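Local structure of alanine dehydrogenase/pyridine nucleotide transhydrogenase (Mycobacterium smegmatis str. MC2 155, 3P2Y) at residues 34-44 and 333-344; 49-59 and 72-83. The protein probably transfers hydride between NADH and NADP as the alpha 1 subunit of a proton-translocating transhydrogenase, and belongs to the alanine dehydrogenase family. All blocks are in the same frame, centred on the assembly; numbering follows the deposited sequence. Where two conformers were deposited one is given.

From the N terminus, the chain leaves strand 24-27 and runs through the loop and helix start of residues 34-44, whose partner lies almost three hundred residues further on. Contact 2 closes first: helix 42-50 ends, strand 54-57 follows, and beyond a connecting loop segment 72-83, which starts in the last turn of helix 69-74, returns beside 49-59 to complete a beta-alpha-beta unit at the margin of the parallel sheet. Contact 1 closes last, when residues 333-344 begin the long helix 336-354 against 34-44, tying the N-terminal family region to the C-terminal one. Contact 2 is thus nested within contact 1; they share helix 42-50 and touch where Tyr72 OH meets Leu40 O, 2.7 Å apart.

Contact 1: residues 34-44 and 333-344; sequences GERRVALVPKV and ATMPEHASELYA
Ala333 opens the second segment by setting its small methyl against Glu35 and Gly34: CB lies 3.5 Å from Glu35 OE2. Arg37 grips that carboxylate side-on in a salt bridge, NE and NH2 each reaching one oxygen; both oxygens lie in the guanidinium plane, but the carboxylate is turned out of it, and NE comes from above the carboxylate plane. OE2 also takes Arg37 N on its anti lone pair. Thr334 joins through its carbonyl, which a water links to Arg36 NH1. At Pro336, the first residue of the helix, where no backbone N-H is needed, the ring lies against one face of the Arg36 guanidinium, offset toward its rim, CG 3.6 Å from NH2; Arg36 NE donates to Gly64 O. Glu337 shares a second water with Lys43 and Glu341, while its other oxygen forms a salt bridge with Arg170 of the second subunit. Here the N-terminal turns of helix 336-354, from the C-terminal family region, lie along the loop that leads into helix 42-50, and compact residues let them approach closely. Ala339 CB packs on Arg37 CD. Ser340 OG, beside its own backbone N (chi1 -57°), donates to Pro336 O at 2.7 Å and accepts from Val38 N at 3.0 Å, nearly straight (165°). Val41 CG1 rests 3.5 Å from Ser340 CB, and its CG2 lies against the aliphatic part of Glu341. Tyr343 turns its ring edge to Ala39, its hydroxyl bonded to Lys90 O. Ala344 CB packs against Leu40 CD2 and Val44 CG2, and its CA makes a CA-H...O contact with Ala39 O, buried without a hydrogen-bond partner.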
loop_
_atom_site.group_PDB
_atom_site.type_symbol
_atom_site.label_atom_id
_atom_site.label_comp_id
_atom_site.label_asym_id
_atom_site.label_seq_id
_atom_site.Cartn_x
_atom_site.Cartn_y
_atom_site.Cartn_z
ATOM N N GLY A 34 -5.203 9.705 15.916
ATOM C CA GLY A 34 -4.683 8.802 14.891
ATOM C C GLY A 34 -4.196 7.483 15.462
ATOM O O GLY A 34 -3.856 6.561 14.702
ATOM N N GLU A 35 -4.119 7.376 16.792
ATOM C CA GLU A 35 -3.553 6.162 17.389
ATOM C C GLU A 35 -4.578 5.040 17.278
ATOM O O GLU A 35 -5.771 5.258 17.574
ATOM C CB GLU A 35 -3.189 6.369 18.861
ATOM C CG GLU A 35 -2.507 5.115 19.478
ATOM C CD GLU A 35 -1.253 4.717 18.689
ATOM O OE1 GLU A 35 -0.249 5.444 18.781
ATOM O OE2 GLU A 35 -1.258 3.712 17.951
ATOM N N ARG A 36 -4.136 3.860 16.847
ATOM C CA ARG A 36 -5.010 2.686 16.789
ATOM C C ARG A 36 -4.493 1.500 17.608
ATOM O O ARG A 36 -5.207 0.510 17.730
ATOM C CB ARG A 36 -5.202 2.210 15.333
ATOM C CG ARG A 36 -5.940 3.261 14.483
ATOM C CD ARG A 36 -5.982 2.843 12.994
ATOM N NE ARG A 36 -6.689 1.564 12.817
ATOM C CZ ARG A 36 -6.594 0.772 11.744
ATOM N NH1 ARG A 36 -5.817 1.099 10.714
ATOM N NH2 ARG A 36 -7.292 -0.356 11.713
ATOM N N ARG A 37 -3.278 1.586 18.142
ATOM C CA ARG A 37 -2.732 0.487 18.926
ATOM C C ARG A 37 -3.387 0.477 20.310
ATOM O O ARG A 37 -4.003 1.481 20.750
ATOM C CB ARG A 37 -1.196 0.598 19.072
ATOM C CG ARG A 37 -0.447 0.419 17.721
ATOM C CD ARG A 37 1.031 0.800 17.839
ATOM N NE ARG A 37 1.165 2.228 18.092
ATOM C CZ ARG A 37 2.308 2.831 18.394
ATOM N NH1 ARG A 37 3.436 2.112 18.489
ATOM N NH2 ARG A 37 2.330 4.151 18.626
ATOM N N VAL A 38 -3.223 -0.661 20.971
ATOM C CA VAL A 38 -3.682 -0.890 22.356
ATOM C C VAL A 38 -2.583 -1.697 23.054
ATOM O O VAL A 38 -1.937 -2.529 22.434
ATOM C CB VAL A 38 -5.058 -1.675 22.344
ATOM C CG1 VAL A 38 -4.934 -3.038 21.638
ATOM C CG2 VAL A 38 -5.602 -1.851 23.785
ATOM N N ALA A 39 -2.328 -1.440 24.345
ATOM C CA ALA A 39 -1.101 -1.992 24.964
ATOM C C ALA A 39 -1.134 -3.505 25.145
ATOM O O ALA A 39 -0.093 -4.127 25.074
ATOM C CB ALA A 39 -0.782 -1.309 26.308
ATOM N N LEU A 40 -2.314 -4.080 25.391
ATOM C CA LEU A 40 -2.442 -5.537 25.395
ATOM C C LEU A 40 -3.529 -5.948 24.416
ATOM O O LEU A 40 -4.568 -5.287 24.330
ATOM C CB LEU A 40 -2.813 -6.063 26.796
ATOM C CG LEU A 40 -1.850 -5.779 27.954
ATOM C CD1 LEU A 40 -2.415 -6.445 29.217
ATOM C CD2 LEU A 40 -0.407 -6.305 27.636
ATOM N N VAL A 41 -3.277 -7.043 23.681
ATOM C CA VAL A 41 -4.271 -7.631 22.794
ATOM C C VAL A 41 -4.913 -8.812 23.510
ATOM O O VAL A 41 -4.316 -9.368 24.443
ATOM C CB VAL A 41 -3.630 -8.136 21.443
ATOM C CG1 VAL A 41 -3.067 -6.935 20.648
ATOM C CG2 VAL A 41 -2.548 -9.189 21.694
ATOM N N PRO A 42 -6.104 -9.229 23.064
ATOM C CA PRO A 42 -6.808 -10.311 23.761
ATOM C C PRO A 42 -5.987 -11.591 23.979
ATOM O O PRO A 42 -6.061 -12.178 25.059
ATOM C CB PRO A 42 -8.031 -10.560 22.857
ATOM C CG PRO A 42 -8.337 -9.142 22.329
ATOM C CD PRO A 42 -6.914 -8.693 21.951
ATOM N N LYS A 43 -5.181 -12.012 22.998
ATOM C CA LYS A 43 -4.367 -13.241 23.168
ATOM C C LYS A 43 -3.393 -13.154 24.335
ATOM O O LYS A 43 -3.123 -14.169 24.993
ATOM C CB LYS A 43 -3.548 -13.588 21.897
ATOM C CG LYS A 43 -4.366 -14.065 20.716
ATOM C CD LYS A 43 -3.421 -14.187 19.494
ATOM C CE LYS A 43 -4.210 -14.448 18.212
ATOM N NZ LYS A 43 -3.286 -14.909 17.146
ATOM N N VAL A 44 -2.876 -11.951 24.598
ATOM C CA VAL A 44 -1.921 -11.744 25.681
ATOM C C VAL A 44 -2.665 -11.620 26.995
ATOM O O VAL A 44 -2.261 -12.180 28.014
ATOM C CB VAL A 44 -0.995 -10.500 25.387
ATOM C CG1 VAL A 44 -0.096 -10.155 26.587
ATOM C CG2 VAL A 44 -0.115 -10.792 24.137
ATOM N N ALA A 333 0.573 2.464 13.966
ATOM C CA ALA A 333 -0.881 2.583 14.091
ATOM C C ALA A 333 -1.609 2.115 12.814
ATOM O O ALA A 333 -2.765 1.721 12.871
ATOM C CB ALA A 333 -1.277 4.023 14.437
ATOM N N THR A 334 -0.915 2.111 11.674
ATOM C CA THR A 334 -1.543 1.660 10.423
ATOM C C THR A 334 -1.626 0.136 10.275
ATOM O O THR A 334 -2.210 -0.360 9.318
ATOM C CB THR A 334 -0.885 2.234 9.159
ATOM O OG1 THR A 334 0.388 1.595 8.928
ATOM C CG2 THR A 334 -0.713 3.760 9.268
ATOM N N MET A 335 -1.042 -0.587 11.215
ATOM C CA MET A 335 -1.091 -2.058 11.166
ATOM C C MET A 335 -1.244 -2.509 12.615
ATOM O O MET A 335 -0.367 -3.154 13.217
ATOM C CB MET A 335 0.172 -2.630 10.471
ATOM C CG MET A 335 -0.042 -4.109 9.990
ATOM S SD MET A 335 1.533 -4.767 9.392
ATOM C CE MET A 335 2.253 -5.268 10.937
ATOM N N PRO A 336 -2.388 -2.147 13.210
ATOM C CA PRO A 336 -2.416 -2.088 14.674
ATOM C C PRO A 336 -2.568 -3.420 15.418
ATOM O O PRO A 336 -2.268 -3.476 16.605
ATOM C CB PRO A 336 -3.626 -1.165 14.948
ATOM C CG PRO A 336 -4.575 -1.484 13.824
ATOM C CD PRO A 336 -3.610 -1.575 12.598
ATOM N N GLU A 337 -3.060 -4.470 14.767
ATOM C CA GLU A 337 -3.184 -5.714 15.517
ATOM C C GLU A 337 -1.801 -6.289 15.750
ATOM O O GLU A 337 -1.442 -6.588 16.909
ATOM C CB GLU A 337 -4.072 -6.768 14.846
ATOM C CG GLU A 337 -3.867 -8.121 15.583
ATOM C CD GLU A 337 -4.843 -9.229 15.228
ATOM O OE1 GLU A 337 -5.705 -9.059 14.373
ATOM O OE2 GLU A 337 -4.705 -10.310 15.859
ATOM N N HIS A 338 -1.012 -6.457 14.692
ATOM C CA HIS A 338 0.341 -7.005 14.955
ATOM C C HIS A 338 1.277 -6.023 15.655
ATOM O O HIS A 338 2.084 -6.452 16.471
ATOM C CB HIS A 338 0.992 -7.620 13.713
ATOM C CG HIS A 338 0.527 -9.010 13.415
ATOM N ND1 HIS A 338 0.661 -9.579 12.165
ATOM C CD2 HIS A 338 -0.063 -9.950 14.196
ATOM C CE1 HIS A 338 0.176 -10.809 12.187
ATOM N NE2 HIS A 338 -0.263 -11.063 13.410
ATOM N N ALA A 339 1.151 -4.716 15.393
ATOM C CA ALA A 339 1.956 -3.752 16.176
ATOM C C ALA A 339 1.606 -3.912 17.666
ATOM O O ALA A 339 2.509 -3.977 18.522
ATOM C CB ALA A 339 1.714 -2.294 15.690
ATOM N N SER A 340 0.313 -4.003 17.989
ATOM C CA SER A 340 -0.076 -4.121 19.408
ATOM C C SER A 340 0.299 -5.448 20.008
ATOM O O SER A 340 0.611 -5.510 21.191
ATOM C CB SER A 340 -1.578 -3.924 19.620
ATOM O OG SER A 340 -1.961 -2.658 19.114
ATOM N N GLU A 341 0.204 -6.519 19.229
ATOM C CA GLU A 341 0.541 -7.849 19.780
ATOM C C GLU A 341 2.011 -7.931 20.139
ATOM O O GLU A 341 2.346 -8.413 21.219
ATOM C CB GLU A 341 0.168 -8.951 18.794
ATOM C CG GLU A 341 0.478 -10.364 19.301
ATOM C CD GLU A 341 0.135 -11.423 18.249
ATOM O OE1 GLU A 341 -0.943 -11.316 17.641
ATOM O OE2 GLU A 341 0.943 -12.359 18.032
ATOM N N LEU A 342 2.881 -7.467 19.250
ATOM C CA LEU A 342 4.315 -7.486 19.528
ATOM C C LEU A 342 4.648 -6.600 20.738
ATOM O O LEU A 342 5.411 -7.019 21.616
ATOM C CB LEU A 342 5.096 -7.034 18.302
ATOM C CG LEU A 342 4.948 -8.013 17.123
ATOM C CD1 LEU A 342 5.633 -7.400 15.914
ATOM C CD2 LEU A 342 5.523 -9.389 17.432
ATOM N N TYR A 343 4.063 -5.394 20.749
ATOM C CA TYR A 343 4.205 -4.439 21.856
ATOM C C TYR A 343 3.724 -5.054 23.168
ATOM O O TYR A 343 4.366 -4.908 24.227
ATOM C CB TYR A 343 3.426 -3.140 21.576
ATOM C CG TYR A 343 3.611 -2.104 22.660
ATOM C CD1 TYR A 343 2.613 -1.885 23.613
ATOM C CD2 TYR A 343 4.787 -1.329 22.721
ATOM C CE1 TYR A 343 2.797 -0.916 24.642
ATOM C CE2 TYR A 343 4.983 -0.391 23.741
ATOM C CZ TYR A 343 3.970 -0.188 24.684
ATOM O OH TYR A 343 4.114 0.765 25.645
ATOM N N ALA A 344 2.577 -5.725 23.117
ATOM C CA ALA A 344 2.033 -6.386 24.314
ATOM C C ALA A 344 2.987 -7.427 24.877
ATOM O O ALA A 344 3.150 -7.537 26.094
ATOM C CB ALA A 344 0.652 -7.055 23.945
HETATM O O HOH W 1 -4.914 -1.240 9.344
HETATM O O HOH W 2 -2.668 -12.354 15.662
#

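Contact 2: residues 49-59 and 72-83; sequences SARGLEVVVES and YERAGATIGDPW. With CA (calcium ion), chain C.
Val56 and Val57 pair in parallel with Thr78 and Ile79, the strands joined by Thr78 N to Val55 O (2.9 Å), Val57 N to Thr78 O (2.9 Å) and Gly80 N to Val57 O (3.0 Å). The last bond carries the pairing to Gly80, where the chain leaves the strand. At the other end Ser49 OG donates to Ala75 O at 2.9 Å, in the carbonyl plane and on a lone pair. This links the ends of two helices, each finished by a glycine in a Schellman motif, Gly52 and Gly76; both have positive phi, and Gly76, with no side chain, lets Ser49 OG come 3.5 Å from its CA. Gly76 O binds a calcium ion at 2.3 Å, together with three waters, one of which also donates to Ser49 OG and Leu53 O. On one face of the pair Val57 meets Tyr72: CG1, anti to the backbone N (chi1 -178°), sits 3.9 Å above the ring centroid, a CH-pi contact only 8° off the normal, while CG2 reaches Ala77 CB. Branched valine thus fills the angle between ring and methyl. On the other face Val56 CG2 packs 3.6 Å from Gly80 C; glycine, having no side chain, leaves room for that methyl. Beyond it Glu58 CB lies across Pro82 CG, and a water joins Glu58 OE2 to Trp83 NE1; Glu58 OE1 accepts from Arg29 N. Strand 54-57, helix 69-74 and strand 78-79 form a beta-alpha-beta crossover, with 78-79 outermost in the parallel sheet, strand 24-27 on the far side of 54-57, and helix 42-50 packed against Tyr72 and Ala75.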
loop_
_atom_site.group_PDB
_atom_site.type_symbol
_atom_site.label_atom_id
_atom_site.label_comp_id
_atom_site.label_asym_id
_atom_site.label_seq_id
_atom_site.Cartn_x
_atom_site.Cartn_y
_atom_site.Cartn_z
ATOM N N SER A 49 -4.564 -13.699 32.403
ATOM C CA SER A 49 -5.703 -14.252 33.136
ATOM C C SER A 49 -5.431 -15.676 33.598
ATOM O O SER A 49 -5.742 -16.032 34.743
ATOM C CB SER A 49 -6.966 -14.247 32.280
ATOM O OG SER A 49 -7.393 -12.916 32.060
ATOM N N ALA A 50 -4.871 -16.478 32.691
ATOM C CA ALA A 50 -4.546 -17.885 32.967
ATOM C C ALA A 50 -3.555 -18.041 34.121
ATOM O O ALA A 50 -3.550 -19.074 34.824
ATOM C CB ALA A 50 -4.008 -18.559 31.705
ATOM N N ARG A 51 -2.702 -17.037 34.307
ATOM C CA ARG A 51 -1.776 -17.014 35.441
ATOM C C ARG A 51 -2.396 -16.510 36.743
ATOM O O ARG A 51 -1.739 -16.528 37.786
ATOM C CB ARG A 51 -0.548 -16.176 35.108
ATOM C CG ARG A 51 0.343 -16.808 34.061
ATOM C CD ARG A 51 1.216 -15.759 33.423
ATOM N NE ARG A 51 1.967 -15.001 34.429
ATOM C CZ ARG A 51 2.786 -13.993 34.138
ATOM N NH1 ARG A 51 2.942 -13.618 32.875
ATOM N NH2 ARG A 51 3.461 -13.367 35.105
ATOM N N GLY A 52 -3.644 -16.062 36.700
ATOM C CA GLY A 52 -4.331 -15.594 37.915
ATOM C C GLY A 52 -4.386 -14.088 38.124
ATOM O O GLY A 52 -5.007 -13.615 39.082
ATOM N N LEU A 53 -3.749 -13.323 37.234
ATOM C CA LEU A 53 -3.818 -11.852 37.308
ATOM C C LEU A 53 -5.186 -11.367 36.882
ATOM O O LEU A 53 -5.811 -11.973 35.999
ATOM C CB LEU A 53 -2.754 -11.222 36.417
ATOM C CG LEU A 53 -1.315 -11.584 36.768
ATOM C CD1 LEU A 53 -0.385 -11.448 35.567
ATOM C CD2 LEU A 53 -0.856 -10.696 37.939
ATOM N N GLU A 54 -5.650 -10.272 37.482
ATOM C CA GLU A 54 -6.906 -9.643 37.035
ATOM C C GLU A 54 -6.552 -8.569 36.009
ATOM O O GLU A 54 -5.548 -7.864 36.161
ATOM C CB GLU A 54 -7.658 -9.022 38.209
ATOM N N VAL A 55 -7.337 -8.483 34.937
ATOM C CA VAL A 55 -7.060 -7.487 33.896
ATOM C C VAL A 55 -8.364 -6.720 33.723
ATOM O O VAL A 55 -9.440 -7.342 33.592
ATOM C CB VAL A 55 -6.642 -8.137 32.563
ATOM C CG1 VAL A 55 -6.278 -7.056 31.525
ATOM C CG2 VAL A 55 -5.415 -9.061 32.780
ATOM N N VAL A 56 -8.254 -5.396 33.755
ATOM C CA VAL A 56 -9.371 -4.501 33.434
ATOM C C VAL A 56 -9.014 -3.722 32.176
ATOM O O VAL A 56 -7.954 -3.087 32.108
ATOM C CB VAL A 56 -9.769 -3.576 34.611
ATOM C CG1 VAL A 56 -8.574 -2.761 35.125
ATOM C CG2 VAL A 56 -10.933 -2.657 34.195
ATOM N N VAL A 57 -9.898 -3.776 31.192
ATOM C CA VAL A 57 -9.666 -3.112 29.895
ATOM C C VAL A 57 -10.731 -2.049 29.723
ATOM O O VAL A 57 -11.912 -2.304 29.951
ATOM C CB VAL A 57 -9.735 -4.115 28.737
ATOM C CG1 VAL A 57 -9.434 -3.439 27.390
ATOM C CG2 VAL A 57 -8.708 -5.266 28.996
ATOM N N GLU A 58 -10.312 -0.842 29.351
ATOM C CA GLU A 58 -11.293 0.234 29.138
ATOM C C GLU A 58 -12.157 -0.146 27.939
ATOM O O GLU A 58 -11.669 -0.737 26.966
ATOM C CB GLU A 58 -10.570 1.550 28.851
ATOM C CG GLU A 58 -11.519 2.758 28.762
ATOM C CD GLU A 58 -10.806 4.089 28.752
ATOM O OE1 GLU A 58 -9.570 4.129 28.608
ATOM O OE2 GLU A 58 -11.504 5.118 28.929
ATOM N N SER A 59 -13.449 0.171 28.017
ATOM C CA SER A 59 -14.308 -0.069 26.852
ATOM C C SER A 59 -13.741 0.579 25.580
ATOM O O SER A 59 -13.269 1.731 25.596
ATOM C CB SER A 59 -15.745 0.406 27.120
ATOM O OG SER A 59 -16.590 0.033 26.009
ATOM N N TYR A 72 -12.052 -9.142 24.670
ATOM C CA TYR A 72 -11.370 -9.020 25.967
ATOM C C TYR A 72 -12.027 -9.798 27.102
ATOM O O TYR A 72 -11.337 -10.439 27.881
ATOM C CB TYR A 72 -11.145 -7.551 26.345
ATOM C CG TYR A 72 -10.041 -6.918 25.499
ATOM C CD1 TYR A 72 -8.685 -7.177 25.773
ATOM C CD2 TYR A 72 -10.354 -6.051 24.457
ATOM C CE1 TYR A 72 -7.665 -6.564 24.993
ATOM C CE2 TYR A 72 -9.351 -5.451 23.672
ATOM C CZ TYR A 72 -8.020 -5.705 23.960
ATOM O OH TYR A 72 -7.048 -5.102 23.189
ATOM N N GLU A 73 -13.351 -9.756 27.193
ATOM C CA GLU A 73 -14.064 -10.515 28.223
ATOM C C GLU A 73 -13.836 -12.028 28.031
ATOM O O GLU A 73 -13.639 -12.754 29.024
ATOM C CB GLU A 73 -15.557 -10.195 28.200
ATOM C CG GLU A 73 -15.870 -8.788 28.708
ATOM C CD GLU A 73 -17.325 -8.410 28.534
ATOM O OE1 GLU A 73 -17.957 -8.829 27.536
ATOM O OE2 GLU A 73 -17.817 -7.652 29.374
ATOM N N ARG A 74 -13.842 -12.477 26.775
ATOM C CA ARG A 74 -13.531 -13.888 26.457
ATOM C C ARG A 74 -12.124 -14.306 26.889
ATOM O O ARG A 74 -11.875 -15.494 27.188
ATOM C CB ARG A 74 -13.735 -14.193 24.965
ATOM C CG ARG A 74 -15.219 -14.478 24.567
ATOM C CD ARG A 74 -15.360 -14.976 23.105
ATOM N NE ARG A 74 -15.141 -13.898 22.136
ATOM C CZ ARG A 74 -16.091 -13.053 21.731
ATOM N NH1 ARG A 74 -17.334 -13.163 22.200
ATOM N NH2 ARG A 74 -15.800 -12.088 20.861
ATOM N N ALA A 75 -11.207 -13.330 26.937
ATOM C CA ALA A 75 -9.823 -13.555 27.377
ATOM C C ALA A 75 -9.673 -13.420 28.886
ATOM O O ALA A 75 -8.556 -13.486 29.423
ATOM C CB ALA A 75 -8.885 -12.578 26.673
ATOM N N GLY A 76 -10.785 -13.199 29.584
ATOM C CA GLY A 76 -10.764 -13.151 31.036
ATOM C C GLY A 76 -10.732 -11.762 31.640
ATOM O O GLY A 76 -10.738 -11.628 32.870
ATOM N N ALA A 77 -10.714 -10.718 30.805
ATOM C CA ALA A 77 -10.729 -9.357 31.346
ATOM C C ALA A 77 -12.120 -8.930 31.779
ATOM O O ALA A 77 -13.138 -9.484 31.328
ATOM C CB ALA A 77 -10.213 -8.342 30.300
ATOM N N THR A 78 -12.151 -7.931 32.641
ATOM C CA THR A 78 -13.385 -7.181 32.893
ATOM C C THR A 78 -13.275 -5.838 32.182
ATOM O O THR A 78 -12.176 -5.311 32.007
ATOM C CB THR A 78 -13.623 -6.955 34.384
ATOM O OG1 THR A 78 -12.618 -6.080 34.896
ATOM C CG2 THR A 78 -13.563 -8.274 35.130
ATOM N N ILE A 79 -14.409 -5.301 31.737
ATOM C CA ILE A 79 -14.397 -3.999 31.049
ATOM C C ILE A 79 -14.710 -2.919 32.080
ATOM O O ILE A 79 -15.728 -3.000 32.789
ATOM C CB ILE A 79 -15.432 -3.959 29.887
ATOM C CG1 ILE A 79 -15.188 -5.099 28.875
ATOM C CG2 ILE A 79 -15.439 -2.565 29.223
ATOM C CD1 ILE A 79 -13.783 -5.109 28.155
ATOM N N GLY A 80 -13.865 -1.906 32.194
ATOM C CA GLY A 80 -14.080 -0.917 33.250
ATOM C C GLY A 80 -12.985 0.121 33.288
ATOM O O GLY A 80 -12.256 0.286 32.319
ATOM N N ASP A 81 -12.870 0.825 34.416
ATOM C CA ASP A 81 -11.903 1.922 34.526
ATOM C C ASP A 81 -10.487 1.347 34.722
ATOM O O ASP A 81 -10.223 0.663 35.706
ATOM C CB ASP A 81 -12.332 2.823 35.702
ATOM C CG ASP A 81 -11.456 4.050 35.877
ATOM O OD1 ASP A 81 -10.525 4.288 35.093
ATOM O OD2 ASP A 81 -11.722 4.786 36.853
ATOM N N PRO A 82 -9.571 1.631 33.775
ATOM C CA PRO A 82 -8.262 1.032 33.863
ATOM C C PRO A 82 -7.305 1.823 34.755
ATOM O O PRO A 82 -6.311 1.249 35.214
ATOM C CB PRO A 82 -7.787 1.067 32.401
ATOM C CG PRO A 82 -8.337 2.356 31.879
ATOM C CD PRO A 82 -9.730 2.434 32.545
ATOM N N TRP A 83 -7.597 3.103 35.021
ATOM C CA TRP A 83 -6.595 4.006 35.610
ATOM C C TRP A 83 -6.185 3.716 37.048
ATOM O O TRP A 83 -5.014 3.942 37.391
ATOM C CB TRP A 83 -7.010 5.481 35.452
ATOM C CG TRP A 83 -7.160 5.834 34.003
ATOM C CD1 TRP A 83 -8.336 6.039 33.323
ATOM C CD2 TRP A 83 -6.115 6.013 33.065
ATOM N NE1 TRP A 83 -8.074 6.324 32.007
ATOM C CE2 TRP A 83 -6.723 6.322 31.818
ATOM C CE3 TRP A 83 -4.716 5.941 33.146
ATOM C CZ2 TRP A 83 -5.978 6.555 30.656
ATOM C CZ3 TRP A 83 -3.967 6.190 31.990
ATOM C CH2 TRP A 83 -4.604 6.480 30.763
HETATM CA CA CA C . -10.444 -11.816 35.159
HETATM O O HOH W 3 -8.137 -11.405 34.271
HETATM O O HOH W 4 -10.276 -9.575 35.386
HETATM O O HOH W 5 -10.565 7.084 30.441
HETATM O O HOH W 6 -14.717 1.418 30.320
HETATM O O HOH W 7 -10.290 -14.053 34.792
#